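PDB 5XDC: thermophilic dibenzothiophene desulfurization enzyme C from Paenibacillus sp. A11-2, which probably catalyses the FMNH2- and O2-dependent oxidation of dibenzothiophene to its 5-oxide and onward to the 5,5-dioxide. Local coordinates for residues 39-44 with 209-214; 124-129 with 167-172; 157-162 with 213-218. All coordinates share one frame; numbering follows the deposited sequence.

Interaction 1: 39-44 with 209-214; sequences GGTPKA and QTDSGS. With IND (indole), chain J.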
loop_
_atom_site.group_PDB
_atom_site.type_symbol
_atom_site.label_atom_id
_atom_site.label_comp_id
_atom_site.label_asym_id
_atom_site.label_seq_id
_atom_site.Cartn_x
_atom_site.Cartn_y
_atom_site.Cartn_z
ATOM N N GLY B 39 16.272 14.641 26.442
ATOM C CA GLY B 39 16.032 13.360 27.056
ATOM C C GLY B 39 15.885 13.547 28.554
ATOM O O GLY B 39 15.527 14.628 29.040
ATOM N N GLY B 40 16.163 12.492 29.293
ATOM C CA GLY B 40 16.097 12.639 30.738
ATOM C C GLY B 40 14.669 12.699 31.262
ATOM O O GLY B 40 13.697 12.355 30.580
ATOM N N THR B 41 14.553 13.161 32.510
ATOM C CA THR B 41 13.310 13.025 33.252
ATOM C C THR B 41 12.527 14.328 33.204
ATOM O O THR B 41 13.045 15.368 33.644
ATOM C CB THR B 41 13.617 12.635 34.695
ATOM O OG1 THR B 41 14.411 11.437 34.701
ATOM C CG2 THR B 41 12.329 12.400 35.486
ATOM N N PRO B 42 11.305 14.331 32.698
ATOM C CA PRO B 42 10.496 15.561 32.650
ATOM C C PRO B 42 9.787 15.805 33.976
ATOM O O PRO B 42 8.572 15.685 34.116
ATOM C CB PRO B 42 9.522 15.262 31.507
ATOM C CG PRO B 42 9.286 13.807 31.636
ATOM C CD PRO B 42 10.593 13.195 32.078
ATOM N N LYS B 43 10.588 16.136 34.983
ATOM C CA LYS B 43 10.096 16.192 36.355
ATOM C C LYS B 43 8.991 17.235 36.505
ATOM O O LYS B 43 7.959 16.978 37.134
ATOM C CB LYS B 43 11.271 16.489 37.290
ATOM C CG LYS B 43 10.894 16.823 38.723
ATOM C CD LYS B 43 10.139 15.706 39.367
ATOM C CE LYS B 43 9.974 15.963 40.869
ATOM N NZ LYS B 43 8.971 15.052 41.485
ATOM N N ALA B 44 9.188 18.426 35.937
ATOM C CA ALA B 44 8.188 19.479 36.093
ATOM C C ALA B 44 6.845 19.039 35.541
ATOM O O ALA B 44 5.794 19.281 36.152
ATOM C CB ALA B 44 8.643 20.753 35.392
ATOM N N GLN B 209 11.859 10.891 26.702
ATOM C CA GLN B 209 11.686 11.285 28.098
ATOM C C GLN B 209 10.851 10.285 28.902
ATOM O O GLN B 209 10.252 10.650 29.915
ATOM C CB GLN B 209 11.079 12.689 28.186
ATOM C CG GLN B 209 12.054 13.777 27.732
ATOM C CD GLN B 209 11.712 15.146 28.284
ATOM O OE1 GLN B 209 10.657 15.718 27.977
ATOM N NE2 GLN B 209 12.598 15.676 29.125
ATOM N N THR B 210 10.848 9.016 28.496
ATOM C CA THR B 210 10.096 7.992 29.210
ATOM C C THR B 210 10.934 7.251 30.243
ATOM O O THR B 210 10.405 6.363 30.918
ATOM C CB THR B 210 9.489 6.973 28.236
ATOM O OG1 THR B 210 10.521 6.278 27.520
ATOM C CG2 THR B 210 8.525 7.674 27.263
ATOM N N ASP B 211 12.217 7.580 30.378
ATOM C CA ASP B 211 13.123 6.904 31.312
ATOM C C ASP B 211 12.928 5.388 31.323
ATOM O O ASP B 211 12.700 4.754 32.360
ATOM C CB ASP B 211 12.972 7.494 32.702
ATOM C CG ASP B 211 13.912 8.654 32.921
ATOM O OD1 ASP B 211 15.146 8.419 32.979
ATOM O OD2 ASP B 211 13.412 9.772 33.021
ATOM N N SER B 212 13.076 4.803 30.134
ATOM C CA SER B 212 12.854 3.383 29.921
ATOM C C SER B 212 14.156 2.597 29.940
ATOM O O SER B 212 14.261 1.536 29.315
ATOM C CB SER B 212 12.097 3.164 28.614
ATOM O OG SER B 212 10.796 3.710 28.707
ATOM N N GLY B 213 15.140 3.101 30.665
ATOM C CA GLY B 213 16.352 2.361 30.922
ATOM C C GLY B 213 16.199 1.257 31.949
ATOM O O GLY B 213 15.102 0.732 32.153
ATOM N N SER B 214 17.296 0.897 32.605
ATOM C CA SER B 214 17.320 -0.274 33.461
ATOM C C SER B 214 17.228 0.116 34.937
ATOM O O SER B 214 17.441 1.267 35.328
ATOM C CB SER B 214 18.579 -1.107 33.205
ATOM O OG SER B 214 19.738 -0.363 33.480
HETATM N N1 IND J . 10.012 3.023 24.427
HETATM C C2 IND J . 9.787 3.238 25.720
HETATM C C3 IND J . 9.576 2.058 26.166
HETATM C C4 IND J . 9.445 -0.329 25.452
HETATM C C5 IND J . 9.571 -1.118 24.305
HETATM C C6 IND J . 9.870 -0.529 23.059
HETATM C C7 IND J . 10.042 0.848 22.963
HETATM C C8 IND J . 9.924 1.636 24.091
HETATM C C9 IND J . 9.613 1.029 25.357
HETATM O O HOH W 1 14.144 9.626 29.779
#

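Interaction 2: 124-129 with 167-172; sequences LGNASS and RLLVFA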
loop_
_atom_site.group_PDB
_atom_site.type_symbol
_atom_site.label_atom_id
_atom_site.label_comp_id
_atom_site.label_asym_id
_atom_site.label_seq_id
_atom_site.Cartn_x
_atom_site.Cartn_y
_atom_site.Cartn_z
ATOM N N LEU B 124 3.043 5.950 39.125
ATOM C CA LEU B 124 3.574 4.589 39.190
ATOM C C LEU B 124 4.550 4.330 38.053
ATOM O O LEU B 124 4.328 4.765 36.915
ATOM C CB LEU B 124 2.448 3.552 39.138
ATOM C CG LEU B 124 1.352 3.632 40.209
ATOM C CD1 LEU B 124 0.233 2.644 39.910
ATOM C CD2 LEU B 124 1.934 3.354 41.578
ATOM N N GLY B 125 5.633 3.614 38.371
ATOM C CA GLY B 125 6.607 3.185 37.391
ATOM C C GLY B 125 6.682 1.666 37.285
ATOM O O GLY B 125 6.098 0.924 38.086
ATOM N N ASN B 126 7.425 1.205 36.271
ATOM C CA ASN B 126 7.397 -0.187 35.856
ATOM C C ASN B 126 8.815 -0.742 35.821
ATOM O O ASN B 126 9.706 -0.122 35.230
ATOM C CB ASN B 126 6.728 -0.289 34.478
ATOM C CG ASN B 126 6.520 -1.694 34.038
ATOM O OD1 ASN B 126 7.339 -2.250 33.306
ATOM N ND2 ASN B 126 5.414 -2.295 34.470
ATOM N N ALA B 127 9.024 -1.901 36.450
ATOM C CA ALA B 127 10.338 -2.552 36.454
ATOM C C ALA B 127 10.258 -4.049 36.706
ATOM O O ALA B 127 10.661 -4.507 37.765
ATOM C CB ALA B 127 11.218 -1.914 37.491
ATOM N N SER B 128 9.775 -4.842 35.761
ATOM C CA SER B 128 9.309 -4.421 34.456
ATOM C C SER B 128 8.389 -5.524 33.970
ATOM O O SER B 128 8.668 -6.700 34.205
ATOM C CB SER B 128 10.468 -4.228 33.476
ATOM O OG SER B 128 9.991 -4.180 32.139
ATOM N N SER B 129 7.292 -5.169 33.305
ATOM C CA SER B 129 6.403 -6.178 32.743
ATOM C C SER B 129 6.705 -6.450 31.282
ATOM O O SER B 129 5.929 -7.143 30.613
ATOM C CB SER B 129 4.938 -5.766 32.919
ATOM O OG SER B 129 4.688 -4.447 32.506
ATOM N N ARG B 167 6.109 4.565 43.336
ATOM C CA ARG B 167 6.157 3.130 43.525
ATOM C C ARG B 167 6.542 2.508 42.191
ATOM O O ARG B 167 6.216 3.045 41.126
ATOM C CB ARG B 167 4.812 2.536 43.987
ATOM C CG ARG B 167 4.363 2.907 45.407
ATOM C CD ARG B 167 5.284 2.275 46.424
ATOM N NE ARG B 167 4.834 2.426 47.811
ATOM C CZ ARG B 167 5.084 3.482 48.581
ATOM N NH1 ARG B 167 5.767 4.513 48.126
ATOM N NH2 ARG B 167 4.660 3.498 49.843
ATOM N N LEU B 168 7.252 1.389 42.267
ATOM C CA LEU B 168 7.590 0.561 41.119
ATOM C C LEU B 168 6.818 -0.749 41.177
ATOM O O LEU B 168 6.818 -1.441 42.203
ATOM C CB LEU B 168 9.090 0.248 41.073
ATOM C CG LEU B 168 10.023 1.436 40.918
ATOM C CD1 LEU B 168 11.479 0.997 41.074
ATOM C CD2 LEU B 168 9.809 2.080 39.571
ATOM N N LEU B 169 6.187 -1.102 40.065
ATOM C CA LEU B 169 5.650 -2.435 39.868
ATOM C C LEU B 169 6.779 -3.340 39.394
ATOM O O LEU B 169 7.288 -3.174 38.280
ATOM C CB LEU B 169 4.504 -2.380 38.860
ATOM C CG LEU B 169 3.837 -3.702 38.511
ATOM C CD1 LEU B 169 3.173 -4.337 39.757
ATOM C CD2 LEU B 169 2.814 -3.515 37.378
ATOM N N VAL B 170 7.171 -4.301 40.224
ATOM C CA VAL B 170 8.376 -5.098 39.997
ATOM C C VAL B 170 7.971 -6.543 39.748
ATOM O O VAL B 170 7.019 -7.049 40.358
ATOM C CB VAL B 170 9.349 -4.984 41.194
ATOM C CG1 VAL B 170 10.545 -5.875 40.998
ATOM C CG2 VAL B 170 9.800 -3.552 41.386
ATOM N N PHE B 171 8.688 -7.203 38.833
ATOM C CA PHE B 171 8.490 -8.608 38.510
ATOM C C PHE B 171 9.802 -9.360 38.655
ATOM O O PHE B 171 10.857 -8.858 38.257
ATOM C CB PHE B 171 7.971 -8.774 37.089
ATOM C CG PHE B 171 6.585 -8.238 36.887
ATOM C CD1 PHE B 171 6.379 -6.899 36.636
ATOM C CD2 PHE B 171 5.496 -9.080 36.932
ATOM C CE1 PHE B 171 5.099 -6.403 36.451
ATOM C CE2 PHE B 171 4.213 -8.576 36.747
ATOM C CZ PHE B 171 4.028 -7.245 36.498
ATOM N N ALA B 172 9.727 -10.575 39.197
ATOM C CA ALA B 172 10.902 -11.423 39.367
ATOM C C ALA B 172 10.471 -12.877 39.307
ATOM O O ALA B 172 9.285 -13.199 39.421
ATOM C CB ALA B 172 11.623 -11.130 40.688
#

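Interaction 3: 157-162 with 213-218; sequences AFCSGS and GSVTFS. With IND (indole), chain J.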
loop_
_atom_site.group_PDB
_atom_site.type_symbol
_atom_site.label_atom_id
_atom_site.label_comp_id
_atom_site.label_asym_id
_atom_site.label_seq_id
_atom_site.Cartn_x
_atom_site.Cartn_y
_atom_site.Cartn_z
ATOM N N ALA B 157 15.858 -4.631 32.289
ATOM C CA ALA B 157 15.838 -3.666 31.197
ATOM C C ALA B 157 14.413 -3.191 30.896
ATOM O O ALA B 157 13.422 -3.807 31.303
ATOM C CB ALA B 157 16.455 -4.268 29.936
ATOM N N PHE B 158 14.332 -2.068 30.183
ATOM C CA PHE B 158 13.072 -1.489 29.716
ATOM C C PHE B 158 12.095 -1.304 30.872
ATOM O O PHE B 158 11.004 -1.876 30.909
ATOM C CB PHE B 158 12.451 -2.334 28.602
ATOM C CG PHE B 158 13.102 -2.117 27.260
ATOM C CD1 PHE B 158 12.697 -1.073 26.439
ATOM C CD2 PHE B 158 14.125 -2.945 26.831
ATOM C CE1 PHE B 158 13.299 -0.870 25.199
ATOM C CE2 PHE B 158 14.730 -2.748 25.600
ATOM C CZ PHE B 158 14.317 -1.708 24.784
ATOM N N CYS B 159 12.513 -0.455 31.803
ATOM C CA CYS B 159 11.734 -0.131 32.993
ATOM C C CYS B 159 11.063 1.234 32.814
ATOM O O CYS B 159 11.447 2.244 33.405
ATOM C CB CYS B 159 12.642 -0.153 34.216
ATOM S SG CYS B 159 13.354 -1.731 34.554
ATOM N N SER B 160 10.025 1.247 31.982
ATOM C CA SER B 160 9.394 2.508 31.614
ATOM C C SER B 160 8.929 3.290 32.835
ATOM O O SER B 160 8.339 2.738 33.767
ATOM C CB SER B 160 8.205 2.245 30.689
ATOM O OG SER B 160 8.622 1.515 29.551
ATOM N N GLY B 161 9.183 4.591 32.819
ATOM C CA GLY B 161 8.744 5.449 33.894
ATOM C C GLY B 161 9.389 5.141 35.224
ATOM O O GLY B 161 8.820 5.459 36.271
ATOM N N SER B 162 10.587 4.563 35.211
ATOM C CA SER B 162 11.208 4.131 36.452
ATOM C C SER B 162 11.856 5.267 37.230
ATOM O O SER B 162 12.199 5.073 38.397
ATOM C CB SER B 162 12.253 3.037 36.171
ATOM O OG SER B 162 13.211 3.455 35.222
ATOM N N GLY B 213 15.140 3.101 30.665
ATOM C CA GLY B 213 16.352 2.361 30.922
ATOM C C GLY B 213 16.199 1.257 31.949
ATOM O O GLY B 213 15.102 0.732 32.153
ATOM N N SER B 214 17.296 0.897 32.605
ATOM C CA SER B 214 17.320 -0.274 33.461
ATOM C C SER B 214 17.228 0.116 34.937
ATOM O O SER B 214 17.441 1.267 35.328
ATOM C CB SER B 214 18.579 -1.107 33.205
ATOM O OG SER B 214 19.738 -0.363 33.480
ATOM N N VAL B 215 16.872 -0.876 35.743
ATOM C CA VAL B 215 16.846 -0.770 37.197
ATOM C C VAL B 215 17.608 -1.963 37.738
ATOM O O VAL B 215 17.354 -3.102 37.332
ATOM C CB VAL B 215 15.411 -0.752 37.758
ATOM C CG1 VAL B 215 15.429 -0.817 39.297
ATOM C CG2 VAL B 215 14.672 0.482 37.289
ATOM N N THR B 216 18.542 -1.707 38.651
ATOM C CA THR B 216 19.359 -2.753 39.236
ATOM C C THR B 216 18.888 -2.987 40.660
ATOM O O THR B 216 18.775 -2.032 41.438
ATOM C CB THR B 216 20.845 -2.379 39.228
ATOM O OG1 THR B 216 21.293 -2.255 37.864
ATOM C CG2 THR B 216 21.664 -3.467 39.918
ATOM N N PHE B 217 18.577 -4.241 40.969
ATOM C CA PHE B 217 18.160 -4.654 42.306
ATOM C C PHE B 217 19.329 -5.373 42.965
ATOM O O PHE B 217 19.752 -6.432 42.489
ATOM C CB PHE B 217 16.943 -5.580 42.242
ATOM C CG PHE B 217 15.735 -4.961 41.586
ATOM C CD1 PHE B 217 15.598 -4.966 40.214
ATOM C CD2 PHE B 217 14.739 -4.370 42.350
ATOM C CE1 PHE B 217 14.492 -4.396 39.612
ATOM C CE2 PHE B 217 13.627 -3.789 41.749
ATOM C CZ PHE B 217 13.509 -3.801 40.382
ATOM N N SER B 218 19.844 -4.803 44.053
ATOM C CA SER B 218 20.919 -5.419 44.826
ATOM C C SER B 218 20.401 -5.790 46.214
ATOM O O SER B 218 20.362 -4.947 47.106
ATOM C CB SER B 218 22.103 -4.467 44.928
ATOM O OG SER B 218 22.655 -4.245 43.651
HETATM N N1 IND J . 10.012 3.023 24.427
HETATM C C2 IND J . 9.787 3.238 25.720
HETATM C C3 IND J . 9.576 2.058 26.166
HETATM C C4 IND J . 9.445 -0.329 25.452
HETATM C C5 IND J . 9.571 -1.118 24.305
HETATM C C6 IND J . 9.870 -0.529 23.059
HETATM C C7 IND J . 10.042 0.848 22.963
HETATM C C8 IND J . 9.924 1.636 24.091
HETATM C C9 IND J . 9.613 1.029 25.357
HETATM O O HOH W 2 16.566 3.702 34.370
#

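Interaction 1: 39-44 with 209-214
The glycine-rich turn joining helix 16-38 to helix 43-52 packs, through Gly39 to Pro42, on Gln209 and Asp211 of the loop that borders the indole pocket. Gln209 NE2 donates to Gly39 O at 3.1 Å (154° at the hydrogen), coming from above the carbonyl plane. Its CG stands beside the backbone N (chi1 -70°) and the chain beyond is extended, which carries the amide along Gly40 to reach Gly39; OE1 has a weak bond from Arg35. Pro42 slides past this side chain in the opposite direction, its CD 3.4 Å from Gln209 O, a buried oxygen without a hydrogen-bond partner. Pro42 is the centre of an inverse gamma turn and the N-cap residue of helix 43-52. In this acyl-CoA dehydrogenase-like fold the contact joins the helical N-terminal region to the middle domain. Thr41 OG1, lying across the carboxylate of Asp211, donates to its OD2 at 2.6 Å, on the syn side but 33° out of plane. One water donates to Gly40 O and accepts from Asp211 N, each at 2.9 Å. On the far side of the same loop, Ser212 OG lies 3.2 Å from indole C2, with Thr210 OG1 3.6 Å from that carbon.

Interaction 2: 124-129 with 167-172
Gly125 uses both its backbone polar atoms on the parallel strand 167-174. Its N donates to Arg167 O at 2.9 Å, nearly straight at 173°, and its O accepts from Leu169 N at 2.8 Å. The ladder continues with Ala127 N, which reaches Leu169 O at 2.8 Å, so both polar backbone atoms of Leu169 are spent on this one neighbour. Ala127 O meets Val170 CA in a CA-H...O contact of 3.2 Å. Leu168 CD2 lies over Gly125, where a beta carbon would be tight.

The peptide bond before Ser128 is cis; Ser128 N is buried without a partner in the model. Ser128 OG, by contrast, bonds Phe158 O and Glu130 N. Asn126 forms an Asx motif: OD1 accepts from Ser129 N at 2.9 Å. With CG anti to the backbone N (chi1 -174°), its amide lies beside residues 128-129, and ND2 donates to Ser129 OG at 3.0 Å and also bonds Asn97 OD1, so both ends of the amide are held and its rotation is fixed. Asn126, Ser128 and Ser129 bind FMN in another structure of this protein. Phe171 backs residues 128-129, its CD1 3.3 Å from Ser128 O and its CE1 3.6 Å from Ser129 CB, both approached obliquely.

Strand 184-190 runs antiparallel to 167-174 and takes up backbone bonds of Leu168, Val170 and Ala172. Leu124 and Leu169 point to the face covered by helix 85-104, where Tyr100 meets the Phe171 ring edge-to-face, while Ala127 and Val170 point to the other face and pack on Phe217 of strand 215-217.

Interaction 3: 157-162 with 213-218
Ser162 OG sits among three oxygens: Cys159 O at 2.8 Å, the backbone oxygen of Asp211, and a water. The water binds it weakly but donates to Ser214 O at 2.8 Å, so it links the two segments. Chi1 of 55° sets this hydroxyl between the backbone N and the carbonyl carbon, bent back over its own turn. That turn, Cys159 to Ser162, is a type II beta turn with Gly161 at the position of positive phi, closed by a weak bond from Ser162 N to Cys159 O. The direct polar link across the contact is Cys159 N to Gly213 O, 2.9 Å and nearly along the C=O axis.

Just beyond, Val215 CG2 rests against both Cys159 CB and Ser162 CB, 3.7 Å from each, with Cys159 SG alongside. Strand 215-217 is the middle strand of a three-stranded antiparallel sheet, flanked by 155-156 and 196-198; the segment 157-162 is the chain emerging from 155-156, and the bond at Cys159 lies just past that pairing, in the loop before it turns to the indole pocket.

The Phe158 ring packs on the bound indole, its CD1 3.5 Å from indole C4 in an oblique approach; Trp202 and Ala369 of a second subunit also touch it. Without the ring, as with an alanine here, that flank of the indole would probably lose its aromatic neighbour and a gap would open toward Ala369 of the second subunit. Ser160, a residue seen to bind FMN, places OG 3.6 Å from indole C3, where it also hydrogen-bonds Ser212 OG.

From the N terminus, the turn at 39-44 is the first partner to appear, and interaction 1 closes the longest loop when the chain returns at 209-214, tying the helical N-terminal region to the middle domain. Interaction 2 lies wholly within that loop, pairing 124-129 with 167-172 in the mixed sheet. Interaction 3 crosses it: 157-162 falls between the two strands of interaction 2, and its mate, 213-218, follows both. Interactions 1 and 3 share Gly213 and Ser214 and both reach the indole, with Thr210 O bonded to Gly161 N. Asn126 N bonds to Ser160 O, so the 157-162 loop joins the two sheets at the pocket.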